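Local coordinates for pectate lyase (Paenibacillus sp. 0602, PDB 5GT5), which breaks down pectate by eliminative cleavage of its galacturonan chains, probably with the help of calcium, as a secreted polysaccharide lyase of family 1, at residues A[27-32]-A[48-53]; A[101-106]-A[440-445]; A[240-245]-A[319-324]. The protein carries 1 engineered substitution. All coordinates share one frame; numbering follows the deposited sequence.

Interaction 1 (A[27-32]-A[48-53]); sequences TAVYKK and GVKVVE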
ATOM      1  N   THR A  27       1.084 -23.190 -15.218  1.00 18.37           N
ATOM      2  CA  THR A  27       1.891 -22.556 -16.256  1.00 18.61           C
ATOM      3  C   THR A  27       1.382 -21.193 -16.743  1.00 19.40           C
ATOM      4  O   THR A  27       2.139 -20.405 -17.319  1.00 15.99           O
ATOM      5  CB  THR A  27       2.063 -23.485 -17.479  1.00 30.12           C
ATOM      6  OG1 THR A  27       0.772 -23.862 -17.977  1.00 28.26           O
ATOM      7  CG2 THR A  27       2.828 -24.739 -17.088  1.00 29.89           C
ATOM      8  N   ALA A  28       0.105 -20.902 -16.542  1.00 16.30           N
ATOM      9  CA  ALA A  28      -0.387 -19.606 -16.981  1.00 15.31           C
ATOM     10  C   ALA A  28       0.214 -18.475 -16.150  1.00 12.18           C
ATOM     11  O   ALA A  28       0.392 -17.360 -16.641  1.00 15.47           O
ATOM     12  CB  ALA A  28      -1.899 -19.540 -16.917  1.00 20.95           C
ATOM     13  N   VAL A  29       0.462 -18.754 -14.874  1.00 10.40           N
ATOM     14  CA  VAL A  29       0.903 -17.683 -13.974  1.00 10.29           C
ATOM     15  C   VAL A  29       2.265 -17.941 -13.334  1.00  9.76           C
ATOM     16  O   VAL A  29       2.778 -17.065 -12.641  1.00  7.76           O
ATOM     17  CB  VAL A  29      -0.173 -17.377 -12.873  1.00 13.92           C
ATOM     18  CG1 VAL A  29      -1.413 -16.698 -13.483  1.00 13.37           C
ATOM     19  CG2 VAL A  29      -0.570 -18.629 -12.112  1.00 14.21           C
ATOM     20  N   TYR A  30       2.848 -19.114 -13.542  1.00 10.43           N
ATOM     21  CA  TYR A  30       4.189 -19.447 -13.049  1.00  9.73           C
ATOM     22  C   TYR A  30       5.057 -19.664 -14.269  1.00  7.91           C
ATOM     23  O   TYR A  30       4.826 -20.648 -15.021  1.00 11.14           O
ATOM     24  CB  TYR A  30       4.119 -20.729 -12.216  1.00 11.25           C
ATOM     25  CG  TYR A  30       5.361 -21.112 -11.436  1.00  8.07           C
ATOM     26  CD1 TYR A  30       6.569 -21.400 -12.081  1.00  9.36           C
ATOM     27  CD2 TYR A  30       5.295 -21.267 -10.059  1.00  7.72           C
ATOM     28  CE1 TYR A  30       7.686 -21.771 -11.350  1.00  8.44           C
ATOM     29  CE2 TYR A  30       6.431 -21.647  -9.311  1.00  9.42           C
ATOM     30  CZ  TYR A  30       7.607 -21.915  -9.978  1.00 10.33           C
ATOM     31  OH  TYR A  30       8.711 -22.284  -9.254  1.00 10.72           O
ATOM     32  N   LYS A  31       6.015 -18.770 -14.507  1.00  9.19           N
ATOM     33  CA  LYS A  31       6.856 -18.831 -15.688  1.00  7.32           C
ATOM     34  C   LYS A  31       8.285 -19.188 -15.348  1.00  7.79           C
ATOM     35  O   LYS A  31       8.933 -18.492 -14.553  1.00  9.97           O
ATOM     36  CB  LYS A  31       6.841 -17.514 -16.461  1.00  9.68           C
ATOM     37  CG  LYS A  31       5.467 -17.063 -16.921  1.00  9.84           C
ATOM     38  CD  LYS A  31       4.806 -18.085 -17.853  1.00 12.32           C
ATOM     39  CE  LYS A  31       3.527 -17.487 -18.384  1.00 12.75           C
ATOM     40  NZ  LYS A  31       2.834 -18.500 -19.243  1.00 16.92           N
ATOM     41  N   LYS A  32       8.788 -20.252 -15.956  1.00  7.84           N
ATOM     42  CA  LYS A  32      10.184 -20.651 -15.835  1.00  7.74           C
ATOM     43  C   LYS A  32      10.969 -19.965 -16.920  1.00 10.32           C
ATOM     44  O   LYS A  32      10.668 -20.067 -18.111  1.00 11.76           O
ATOM     45  CB  LYS A  32      10.298 -22.182 -15.940  1.00  8.13           C
ATOM     46  CG  LYS A  32       9.727 -22.878 -14.702  1.00  8.51           C
ATOM     47  CD  LYS A  32       9.870 -24.392 -14.755  1.00 11.14           C
ATOM     48  CE  LYS A  32       9.275 -25.009 -13.524  1.00 13.33           C
ATOM     49  NZ  LYS A  32       9.443 -26.506 -13.565  1.00 13.87           N
ATOM     50  N   GLY A  48       0.051 -10.591 -16.230  1.00 13.48           N
ATOM     51  CA  GLY A  48      -0.669 -11.337 -15.195  1.00 13.19           C
ATOM     52  C   GLY A  48       0.135 -12.417 -14.495  1.00 13.79           C
ATOM     53  O   GLY A  48      -0.381 -13.165 -13.639  1.00 12.13           O
ATOM     54  N   VAL A  49       1.415 -12.502 -14.839  1.00  9.94           N
ATOM     55  CA  VAL A  49       2.259 -13.539 -14.259  1.00 10.92           C
ATOM     56  C   VAL A  49       2.463 -13.258 -12.785  1.00  8.93           C
ATOM     57  O   VAL A  49       2.659 -12.095 -12.404  1.00 10.53           O
ATOM     58  CB  VAL A  49       3.590 -13.609 -15.016  1.00  7.70           C
ATOM     59  CG1 VAL A  49       4.623 -14.450 -14.279  1.00  8.15           C
ATOM     60  CG2 VAL A  49       3.355 -14.165 -16.393  1.00  9.28           C
ATOM     61  N   LYS A  50       2.376 -14.296 -11.955  1.00  8.74           N
ATOM     62  CA  LYS A  50       2.506 -14.202 -10.506  1.00  8.83           C
ATOM     63  C   LYS A  50       3.864 -14.629  -9.987  1.00  7.73           C
ATOM     64  O   LYS A  50       4.356 -14.007  -9.037  1.00  6.95           O
ATOM     65  CB  LYS A  50       1.420 -15.064  -9.849  1.00 10.08           C
ATOM     66  CG  LYS A  50      -0.002 -14.588 -10.132  1.00  8.35           C
ATOM     67  CD  LYS A  50      -0.240 -13.370  -9.226  1.00 15.85           C
ATOM     68  CE  LYS A  50      -1.212 -12.370  -9.748  1.00 18.53           C
ATOM     69  NZ  LYS A  50      -1.251 -11.239  -8.739  1.00 19.60           N
ATOM     70  N   VAL A  51       4.459 -15.674 -10.565  1.00  7.84           N
ATOM     71  CA  VAL A  51       5.772 -16.154 -10.140  1.00  5.63           C
ATOM     72  C   VAL A  51       6.641 -16.293 -11.356  1.00  6.36           C
ATOM     73  O   VAL A  51       6.233 -16.911 -12.357  1.00  7.80           O
ATOM     74  CB  VAL A  51       5.681 -17.495  -9.396  1.00  9.46           C
ATOM     75  CG1 VAL A  51       7.071 -18.039  -9.097  1.00  8.78           C
ATOM     76  CG2 VAL A  51       4.844 -17.360  -8.119  1.00 11.95           C
ATOM     77  N   VAL A  52       7.840 -15.720 -11.272  1.00  7.82           N
ATOM     78  CA  VAL A  52       8.891 -15.902 -12.261  1.00  7.29           C
ATOM     79  C   VAL A  52      10.042 -16.679 -11.600  1.00  7.27           C
ATOM     80  O   VAL A  52      10.661 -16.173 -10.636  1.00  7.07           O
ATOM     81  CB  VAL A  52       9.395 -14.537 -12.809  1.00 10.17           C
ATOM     82  CG1 VAL A  52      10.596 -14.775 -13.742  1.00 11.06           C
ATOM     83  CG2 VAL A  52       8.260 -13.788 -13.537  1.00 10.44           C
ATOM     84  N   GLU A  53      10.309 -17.914 -12.067  1.00  6.80           N
ATOM     85  CA  GLU A  53      11.453 -18.685 -11.611  1.00  5.70           C
ATOM     86  C   GLU A  53      12.564 -18.569 -12.639  1.00  7.21           C
ATOM     87  O   GLU A  53      12.452 -19.078 -13.756  1.00  9.33           O
ATOM     88  CB  GLU A  53      11.121 -20.159 -11.375  1.00  7.94           C
ATOM     89  CG  GLU A  53      12.330 -20.873 -10.708  1.00  7.52           C
ATOM     90  CD  GLU A  53      12.139 -22.350 -10.490  1.00  9.38           C
ATOM     91  OE1 GLU A  53      11.013 -22.856 -10.625  1.00 11.40           O
ATOM     92  OE2 GLU A  53      13.149 -23.005 -10.163  1.00 11.86           O
TER

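Interaction 2 (A[101-106]-A[440-445]); sequences GLTIFS and NWLKTS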
ATOM      1  N   GLY A 101       1.390  -8.101  -7.009  1.00  7.75           N
ATOM      2  CA  GLY A 101       1.545  -9.426  -6.468  1.00  8.09           C
ATOM      3  C   GLY A 101       2.394 -10.256  -7.396  1.00  7.59           C
ATOM      4  O   GLY A 101       1.882 -10.997  -8.235  1.00  9.16           O
ATOM      5  N   LEU A 102       3.703 -10.151  -7.242  1.00  7.89           N
ATOM      6  CA  LEU A 102       4.645 -10.805  -8.139  1.00  7.92           C
ATOM      7  C   LEU A 102       5.829 -11.283  -7.331  1.00  6.83           C
ATOM      8  O   LEU A 102       6.357 -10.531  -6.519  1.00  7.75           O
ATOM      9  CB  LEU A 102       5.099  -9.805  -9.209  1.00  7.42           C
ATOM     10  CG  LEU A 102       6.276 -10.233 -10.090  1.00  7.19           C
ATOM     11  CD1 LEU A 102       5.906 -11.383 -11.029  1.00  8.77           C
ATOM     12  CD2 LEU A 102       6.791  -9.031 -10.886  1.00  8.89           C
ATOM     13  N   THR A 103       6.261 -12.520  -7.547  1.00  7.68           N
ATOM     14  CA  THR A 103       7.498 -13.037  -6.968  1.00  5.11           C
ATOM     15  C   THR A 103       8.469 -13.437  -8.060  1.00  6.46           C
ATOM     16  O   THR A 103       8.122 -14.220  -8.978  1.00  7.94           O
ATOM     17  CB  THR A 103       7.225 -14.254  -6.075  1.00  7.96           C
ATOM     18  OG1 THR A 103       6.363 -13.828  -5.014  1.00  8.22           O
ATOM     19  CG2 THR A 103       8.530 -14.823  -5.459  1.00  9.38           C
ATOM     20  N   ILE A 104       9.698 -12.932  -7.954  1.00  6.38           N
ATOM     21  CA  ILE A 104      10.785 -13.314  -8.861  1.00  5.43           C
ATOM     22  C   ILE A 104      11.867 -13.965  -8.024  1.00  6.89           C
ATOM     23  O   ILE A 104      12.314 -13.380  -7.045  1.00  7.14           O
ATOM     24  CB  ILE A 104      11.357 -12.060  -9.626  1.00  6.12           C
ATOM     25  CG1 ILE A 104      10.225 -11.243 -10.268  1.00  6.98           C
ATOM     26  CG2 ILE A 104      12.429 -12.488 -10.611  1.00  8.72           C
ATOM     27  CD1 ILE A 104      10.694  -9.880 -10.855  1.00  9.71           C
ATOM     28  N   PHE A 105      12.313 -15.158  -8.380  1.00  5.73           N
ATOM     29  CA  PHE A 105      13.284 -15.857  -7.566  1.00  7.42           C
ATOM     30  C   PHE A 105      14.061 -16.843  -8.410  1.00  8.91           C
ATOM     31  O   PHE A 105      13.713 -17.070  -9.581  1.00  8.03           O
ATOM     32  CB  PHE A 105      12.600 -16.585  -6.382  1.00  6.44           C
ATOM     33  CG  PHE A 105      12.011 -17.936  -6.742  1.00  7.10           C
ATOM     34  CD1 PHE A 105      10.814 -18.014  -7.471  1.00  6.50           C
ATOM     35  CD2 PHE A 105      12.639 -19.101  -6.336  1.00  7.41           C
ATOM     36  CE1 PHE A 105      10.283 -19.257  -7.812  1.00  8.84           C
ATOM     37  CE2 PHE A 105      12.101 -20.350  -6.667  1.00  9.48           C
ATOM     38  CZ  PHE A 105      10.931 -20.415  -7.408  1.00  9.60           C
ATOM     39  N   SER A 106      15.116 -17.411  -7.816  1.00  6.84           N
ATOM     40  CA  SER A 106      15.711 -18.637  -8.384  1.00  8.07           C
ATOM     41  C   SER A 106      15.926 -19.651  -7.291  1.00  6.31           C
ATOM     42  O   SER A 106      16.001 -19.311  -6.110  1.00  7.76           O
ATOM     43  CB  SER A 106      17.025 -18.344  -9.106  1.00  7.81           C
ATOM     44  OG  SER A 106      18.110 -18.199  -8.173  1.00  6.74           O
ATOM     45  N   ASN A 440       9.858 -22.837  -0.764  1.00 10.79           N
ATOM     46  CA  ASN A 440      10.090 -21.968   0.361  1.00  9.14           C
ATOM     47  C   ASN A 440      10.396 -20.537  -0.026  1.00  8.20           C
ATOM     48  O   ASN A 440      10.218 -19.631   0.795  1.00  9.53           O
ATOM     49  CB  ASN A 440      11.209 -22.527   1.212  1.00 10.39           C
ATOM     50  CG  ASN A 440      10.769 -23.733   1.986  1.00 15.28           C
ATOM     51  OD1 ASN A 440       9.985 -23.608   2.930  1.00 16.44           O
ATOM     52  ND2 ASN A 440      11.283 -24.915   1.606  1.00 14.93           N
ATOM     53  N   TRP A 441      10.865 -20.348  -1.254  1.00  9.58           N
ATOM     54  CA  TRP A 441      11.145 -19.006  -1.755  1.00  9.49           C
ATOM     55  C   TRP A 441       9.879 -18.192  -2.008  1.00  9.99           C
ATOM     56  O   TRP A 441       9.935 -16.957  -2.071  1.00 11.25           O
ATOM     57  CB  TRP A 441      12.030 -19.045  -3.010  1.00 10.58           C
ATOM     58  CG  TRP A 441      13.424 -19.488  -2.709  1.00  8.87           C
ATOM     59  CD1 TRP A 441      14.041 -20.617  -3.171  1.00  8.10           C
ATOM     60  CD2 TRP A 441      14.374 -18.844  -1.837  1.00  7.90           C
ATOM     61  NE1 TRP A 441      15.302 -20.716  -2.656  1.00  8.82           N
ATOM     62  CE2 TRP A 441      15.542 -19.640  -1.840  1.00  9.26           C
ATOM     63  CE3 TRP A 441      14.355 -17.665  -1.061  1.00  7.87           C
ATOM     64  CZ2 TRP A 441      16.683 -19.310  -1.108  1.00  7.88           C
ATOM     65  CZ3 TRP A 441      15.492 -17.335  -0.322  1.00  6.82           C
ATOM     66  CH2 TRP A 441      16.641 -18.160  -0.343  1.00  7.35           C
ATOM     67  N   LEU A 442       8.731 -18.857  -2.090  1.00 10.08           N
ATOM     68  CA  LEU A 442       7.458 -18.173  -2.290  1.00  8.32           C
ATOM     69  C   LEU A 442       6.781 -17.778  -0.986  1.00  8.11           C
ATOM     70  O   LEU A 442       5.859 -16.976  -0.993  1.00 10.09           O
ATOM     71  CB  LEU A 442       6.503 -19.081  -3.083  1.00 10.81           C
ATOM     72  CG  LEU A 442       6.990 -19.581  -4.442  1.00 11.39           C
ATOM     73  CD1 LEU A 442       5.838 -20.317  -5.168  1.00 13.56           C
ATOM     74  CD2 LEU A 442       7.543 -18.473  -5.305  1.00 14.93           C
ATOM     75  N   LYS A 443       7.210 -18.372   0.116  1.00 11.01           N
ATOM     76  CA  LYS A 443       6.585 -18.112   1.424  1.00 10.59           C
ATOM     77  C   LYS A 443       7.094 -16.837   2.073  1.00  9.99           C
ATOM     78  O   LYS A 443       8.205 -16.364   1.769  1.00 11.62           O
ATOM     79  CB  LYS A 443       6.894 -19.282   2.356  1.00  9.81           C
ATOM     80  CG  LYS A 443       6.435 -20.658   1.824  1.00 14.01           C
ATOM     81  CD  LYS A 443       6.879 -21.745   2.816  1.00 16.34           C
ATOM     82  CE  LYS A 443       6.576 -23.132   2.320  1.00 23.54           C
ATOM     83  NZ  LYS A 443       7.274 -24.146   3.184  1.00 20.95           N
ATOM     84  N   THR A 444       6.315 -16.306   3.002  1.00  9.71           N
ATOM     85  CA  THR A 444       6.750 -15.127   3.753  1.00  7.66           C
ATOM     86  C   THR A 444       6.880 -15.400   5.243  1.00 12.28           C
ATOM     87  O   THR A 444       7.330 -14.530   5.992  1.00 10.52           O
ATOM     88  CB  THR A 444       5.826 -13.934   3.543  1.00 10.00           C
ATOM     89  OG1 THR A 444       4.502 -14.270   3.978  1.00 12.25           O
ATOM     90  CG2 THR A 444       5.809 -13.542   2.075  1.00 12.21           C
ATOM     91  N   SER A 445       6.490 -16.588   5.686  1.00 12.13           N
ATOM     92  CA  SER A 445       6.774 -16.999   7.050  1.00 15.12           C
ATOM     93  C   SER A 445       6.980 -18.490   7.141  1.00 13.47           C
ATOM     94  O   SER A 445       6.582 -19.237   6.240  1.00 15.56           O
ATOM     95  CB  SER A 445       5.704 -16.504   8.024  1.00 18.95           C
ATOM     96  OG  SER A 445       4.455 -17.095   7.749  1.00 22.79           O
TER
HETATM   97  O   HOH W   1       5.358 -15.808  -3.579  1.00 10.83           O

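Interaction 3 (A[240-245]-A[319-324]); sequences SGSQKK and FGITSN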
ATOM      1  N   SER A 240      39.532   0.975  -6.456  1.00  6.39           N
ATOM      2  CA  SER A 240      38.285   0.822  -7.218  1.00  6.37           C
ATOM      3  C   SER A 240      37.485  -0.375  -6.760  1.00  6.88           C
ATOM      4  O   SER A 240      36.362  -0.529  -7.209  1.00  8.30           O
ATOM      5  CB  SER A 240      38.568   0.642  -8.710  1.00  8.63           C
ATOM      6  OG  SER A 240      39.264   1.743  -9.250  1.00 10.29           O
ATOM      7  N   GLY A 241      38.030  -1.213  -5.890  1.00  6.27           N
ATOM      8  CA  GLY A 241      37.332  -2.430  -5.497  1.00  7.54           C
ATOM      9  C   GLY A 241      36.085  -2.198  -4.688  1.00  7.62           C
ATOM     10  O   GLY A 241      35.101  -2.924  -4.850  1.00  7.89           O
ATOM     11  N   SER A 242      36.107  -1.224  -3.794  1.00  6.63           N
ATOM     12  CA  SER A 242      34.910  -0.935  -2.991  1.00  6.95           C
ATOM     13  C   SER A 242      33.797  -0.266  -3.791  1.00  7.66           C
ATOM     14  O   SER A 242      34.033   0.377  -4.815  1.00  7.78           O
ATOM     15  CB  SER A 242      35.276  -0.088  -1.766  1.00  7.88           C
ATOM     16  OG  SER A 242      36.027   1.050  -2.118  1.00  8.65           O
ATOM     17  N   GLN A 243      32.567  -0.489  -3.339  1.00  5.94           N
ATOM     18  CA  GLN A 243      31.390   0.051  -4.039  1.00  6.49           C
ATOM     19  C   GLN A 243      31.122   1.472  -3.565  1.00  6.39           C
ATOM     20  O   GLN A 243      31.082   1.729  -2.369  1.00  8.20           O
ATOM     21  CB  GLN A 243      30.193  -0.858  -3.728  1.00  8.06           C
ATOM     22  CG  GLN A 243      28.830  -0.277  -4.121  1.00  8.81           C
ATOM     23  CD  GLN A 243      28.695  -0.037  -5.610  1.00  6.83           C
ATOM     24  OE1 GLN A 243      29.486  -0.579  -6.410  1.00  5.74           O
ATOM     25  NE2 GLN A 243      27.695   0.747  -6.003  1.00  7.56           N
ATOM     26  N   LYS A 244      30.956   2.418  -4.478  1.00  6.09           N
ATOM     27  CA  LYS A 244      30.846   3.838  -4.074  1.00  7.78           C
ATOM     28  C   LYS A 244      29.522   4.169  -3.400  1.00  9.50           C
ATOM     29  O   LYS A 244      29.489   4.919  -2.434  1.00 10.85           O
ATOM     30  CB  LYS A 244      31.051   4.743  -5.292  1.00  9.79           C
ATOM     31  CG  LYS A 244      31.065   6.240  -5.026  1.00 15.64           C
ATOM     32  CD  LYS A 244      32.266   6.614  -4.184  1.00 22.65           C
ATOM     33  CE  LYS A 244      33.554   6.584  -4.997  1.00 23.98           C
ATOM     34  NZ  LYS A 244      34.737   7.059  -4.201  1.00 16.22           N
ATOM     35  N   LYS A 245      28.422   3.620  -3.893  1.00  7.28           N
ATOM     36  CA  LYS A 245      27.074   4.004  -3.413  1.00  6.72           C
ATOM     37  C   LYS A 245      26.225   2.789  -3.056  1.00  8.54           C
ATOM     38  O   LYS A 245      26.141   1.836  -3.836  1.00 10.13           O
ATOM     39  CB  LYS A 245      26.317   4.816  -4.500  1.00  8.82           C
ATOM     40  CG  LYS A 245      26.905   6.181  -4.815  1.00 12.82           C
ATOM     41  CD  LYS A 245      26.432   6.663  -6.171  1.00 21.03           C
ATOM     42  CE  LYS A 245      27.082   7.973  -6.584  1.00 34.33           C
ATOM     43  NZ  LYS A 245      27.022   8.149  -8.068  1.00 22.75           N
ATOM     44  N   PHE A 319      38.761  10.564  -6.956  1.00  9.21           N
ATOM     45  CA  PHE A 319      39.296   9.207  -6.853  1.00  7.77           C
ATOM     46  C   PHE A 319      39.819   8.959  -5.470  1.00  8.87           C
ATOM     47  O   PHE A 319      40.872   9.487  -5.082  1.00 10.90           O
ATOM     48  CB  PHE A 319      40.394   8.951  -7.878  1.00  7.43           C
ATOM     49  CG  PHE A 319      40.785   7.504  -7.963  1.00  6.61           C
ATOM     50  CD1 PHE A 319      39.930   6.581  -8.557  1.00  7.21           C
ATOM     51  CD2 PHE A 319      41.966   7.047  -7.395  1.00  7.97           C
ATOM     52  CE1 PHE A 319      40.267   5.229  -8.607  1.00  8.18           C
ATOM     53  CE2 PHE A 319      42.288   5.711  -7.421  1.00  8.20           C
ATOM     54  CZ  PHE A 319      41.436   4.798  -8.048  1.00  8.84           C
ATOM     55  N   GLY A 320      39.121   8.122  -4.718  1.00  8.90           N
ATOM     56  CA  GLY A 320      39.467   7.881  -3.334  1.00 10.90           C
ATOM     57  C   GLY A 320      38.428   7.039  -2.619  1.00  9.86           C
ATOM     58  O   GLY A 320      37.613   6.368  -3.270  1.00 11.86           O
ATOM     59  N   ILE A 321      38.473   7.069  -1.295  1.00  9.44           N
ATOM     60  CA  ILE A 321      37.619   6.230  -0.452  1.00  8.33           C
ATOM     61  C   ILE A 321      36.724   7.102   0.412  1.00  6.93           C
ATOM     62  O   ILE A 321      37.192   7.765   1.327  1.00 10.91           O
ATOM     63  CB  ILE A 321      38.479   5.323   0.425  1.00  7.87           C
ATOM     64  CG1 ILE A 321      39.386   4.439  -0.434  1.00 10.45           C
ATOM     65  CG2 ILE A 321      37.630   4.467   1.366  1.00  8.55           C
ATOM     66  CD1 ILE A 321      38.643   3.431  -1.284  1.00 10.52           C
ATOM     67  N   THR A 322      35.424   7.115   0.113  1.00  6.69           N
ATOM     68  CA  THR A 322      34.455   7.729   1.019  1.00  7.30           C
ATOM     69  C   THR A 322      34.236   6.718   2.119  1.00  6.48           C
ATOM     70  O   THR A 322      34.330   5.505   1.880  1.00  7.42           O
ATOM     71  CB  THR A 322      33.174   8.045   0.256  1.00  8.14           C
ATOM     72  OG1 THR A 322      33.514   9.050  -0.714  1.00 12.48           O
ATOM     73  CG2 THR A 322      32.053   8.577   1.166  1.00  8.69           C
ATOM     74  N   SER A 323      34.025   7.204   3.341  1.00  8.29           N
ATOM     75  CA  SER A 323      33.934   6.321   4.513  1.00  6.78           C
ATOM     76  C   SER A 323      32.767   6.717   5.384  1.00  7.62           C
ATOM     77  O   SER A 323      32.937   7.192   6.509  1.00  7.00           O
ATOM     78  CB  SER A 323      35.263   6.367   5.286  1.00  7.87           C
ATOM     79  OG  SER A 323      35.365   5.309   6.222  1.00  9.78           O
ATOM     80  N   ASN A 324      31.570   6.547   4.822  1.00  6.83           N
ATOM     81  CA  ASN A 324      30.333   6.878   5.489  1.00  6.00           C
ATOM     82  C   ASN A 324      29.545   5.635   5.828  1.00  6.10           C
ATOM     83  O   ASN A 324      29.773   4.577   5.257  1.00  8.81           O
ATOM     84  CB  ASN A 324      29.450   7.768   4.615  1.00  7.55           C
ATOM     85  CG  ASN A 324      30.018   9.169   4.403  1.00  9.86           C
ATOM     86  OD1 ASN A 324      30.928   9.625   5.121  1.00  9.29           O
ATOM     87  ND2 ASN A 324      29.468   9.864   3.389  1.00  8.71           N
TER
HETATM   88  O   HOH W   2      36.817   6.652  -6.216  1.00 16.59           O
HETATM   89  O   HOH W   3      35.387   9.460  -2.421  1.00 27.09           O

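Interaction 1 (A[27-32]-A[48-53])
Tyr30 and Glu53 reach for each other along one face of a parallel strand pair, 30-33 with 51-54, at the N-terminal end of the parallel beta-helix; helix 36-43 lies between the two strands in the chain. Lys31 straddles the pair, its N donating to Val51 O (2.9 Å) and its O accepting from Glu53 N. Where the pairing begins, Val29 O takes two donors: Lys50 N arrives in the carbonyl plane on a lone pair, Val51 N almost straight on at 3.0 Å. The side chain of Val29 covers this corner, CB lying 3.9 Å from Lys50 CG and CG1 against Gly48 O. On the other face Lys31 lays CG on Val49 CG2 (3.6 Å), then bends at chi2 and turns NZ back to Thr27 O. The ring of Tyr30 lies over Val51 because chi1 (-170°) sets CG opposite the backbone N: Val51 CG1 makes a CH-pi contact with one face, 3.9 Å from the centroid. Glu53 is extended, and Lys438 also pairs with its OE1 in a salt bridge. Tyr30 OH donates to that same OE1 at 2.7 Å, meeting it 43° above the carboxylate plane.

Interaction 2 (A[101-106]-A[440-445])
Thr103 OG1 has two partners: it donates to a water at 2.6 Å, and the water in turn donates a hydrogen bond to Leu442 O (2.9 Å from the water), while OG1 accepts from Gly19 N. This bridge pins the C-terminal tail of the chain to strand 102-106 of the parallel beta-helix, on the flank that Thr103 and Phe105 face. Ile104 points away from the tail and packs on Leu43 of helix 36-43. No direct hydrogen bond joins the two segments, and the rest of the contact is mostly apolar side-chain packing. Leu442 CD2 carries much of it, reaching both Thr103 CG2 and Phe105 CE1, each at 3.8 Å, in directions roughly at right angles. Phe105 has CG placed between its backbone N and carbonyl carbon (chi1 82°), and from there the ring leans out toward Trp441 and Leu442. Its CD2 comes to 3.4 Å from Trp441 CB, while the ring itself and the five-membered ring of the tryptophan stay oblique, their planes 32° apart. With alanine in place of Phe105, Trp441 CB and Leu442 CD2 would probably lose the ring they lean on, leaving a gap between tail and strand. Trp436 and His166 also pair with the indole edge-to-face, and Asn129 and Leu434 touch it too. Across the contact, the backbone of Ser106 also contributes, its carbonyl O over one face of the indole, 3.8 Å from Trp441 CD1.

Interaction 3 (A[240-245]-A[319-324])
The end of helix 233-241 with the loop after it meets the loop before strand 324-329 beside the probable catalytic and calcium-binding region of this lyase: the side chain of Lys244 lies about 7 Å from those of Arg276 and Asp174, the likely active-site and calcium residues, and Lys245 forms a salt bridge with Asp174. Lys244 carries the contact. Its chain folds at chi2 (66°) and chi3 (74°), bringing NZ over the backbone of 319-324, where it makes a weak hydrogen bond to Gly320 O at 3.1 Å. Two waters widen the grip: one, 2.9 Å from Lys244 NZ, also accepts from Gly320 N, and the other links NZ to Thr322 OG1, which lies 2.6 Å from that water. Gln274 is a shared clamp, its OE1 the strongest partner of Lys244 NZ and also receiving Thr322 N, its NE2 donating to Ser242 OG. That hydroxyl meets Ile321 CD1 at 3.6 Å. At the far end Ser240 OG, bonded to Ile236 O, lies in the plane of the Phe319 ring at its edge, 3.7 Å from CE1. Phe319 and Ile321 pack on helix 233-241, Ile321 also on helix 295-301, and Asn324 begins strand 324-329 and touches strand 346-349.

Starting from the N terminus, interaction 1 closes first, round the 15 residues that hold helix 36-43, and pairs the opening strands of the beta-helix. Interaction 2 opens afterwards, so the two are in series, yet they touch: strands 51-54 and 102-106 are neighbours, with Thr103 probably hydrogen-bonded through its backbone to Lys50 and Val52. The second segment of interaction 2 comes after 333 intervening residues, so the C-terminal tail returns to the end where the chain began. Interaction 3 is nested inside that long loop; it joins the end of helix 233-241 to the approach to strand 324-329. Its centre is 33 Å from that of interaction 2, and it lies across the chain's centre from both others.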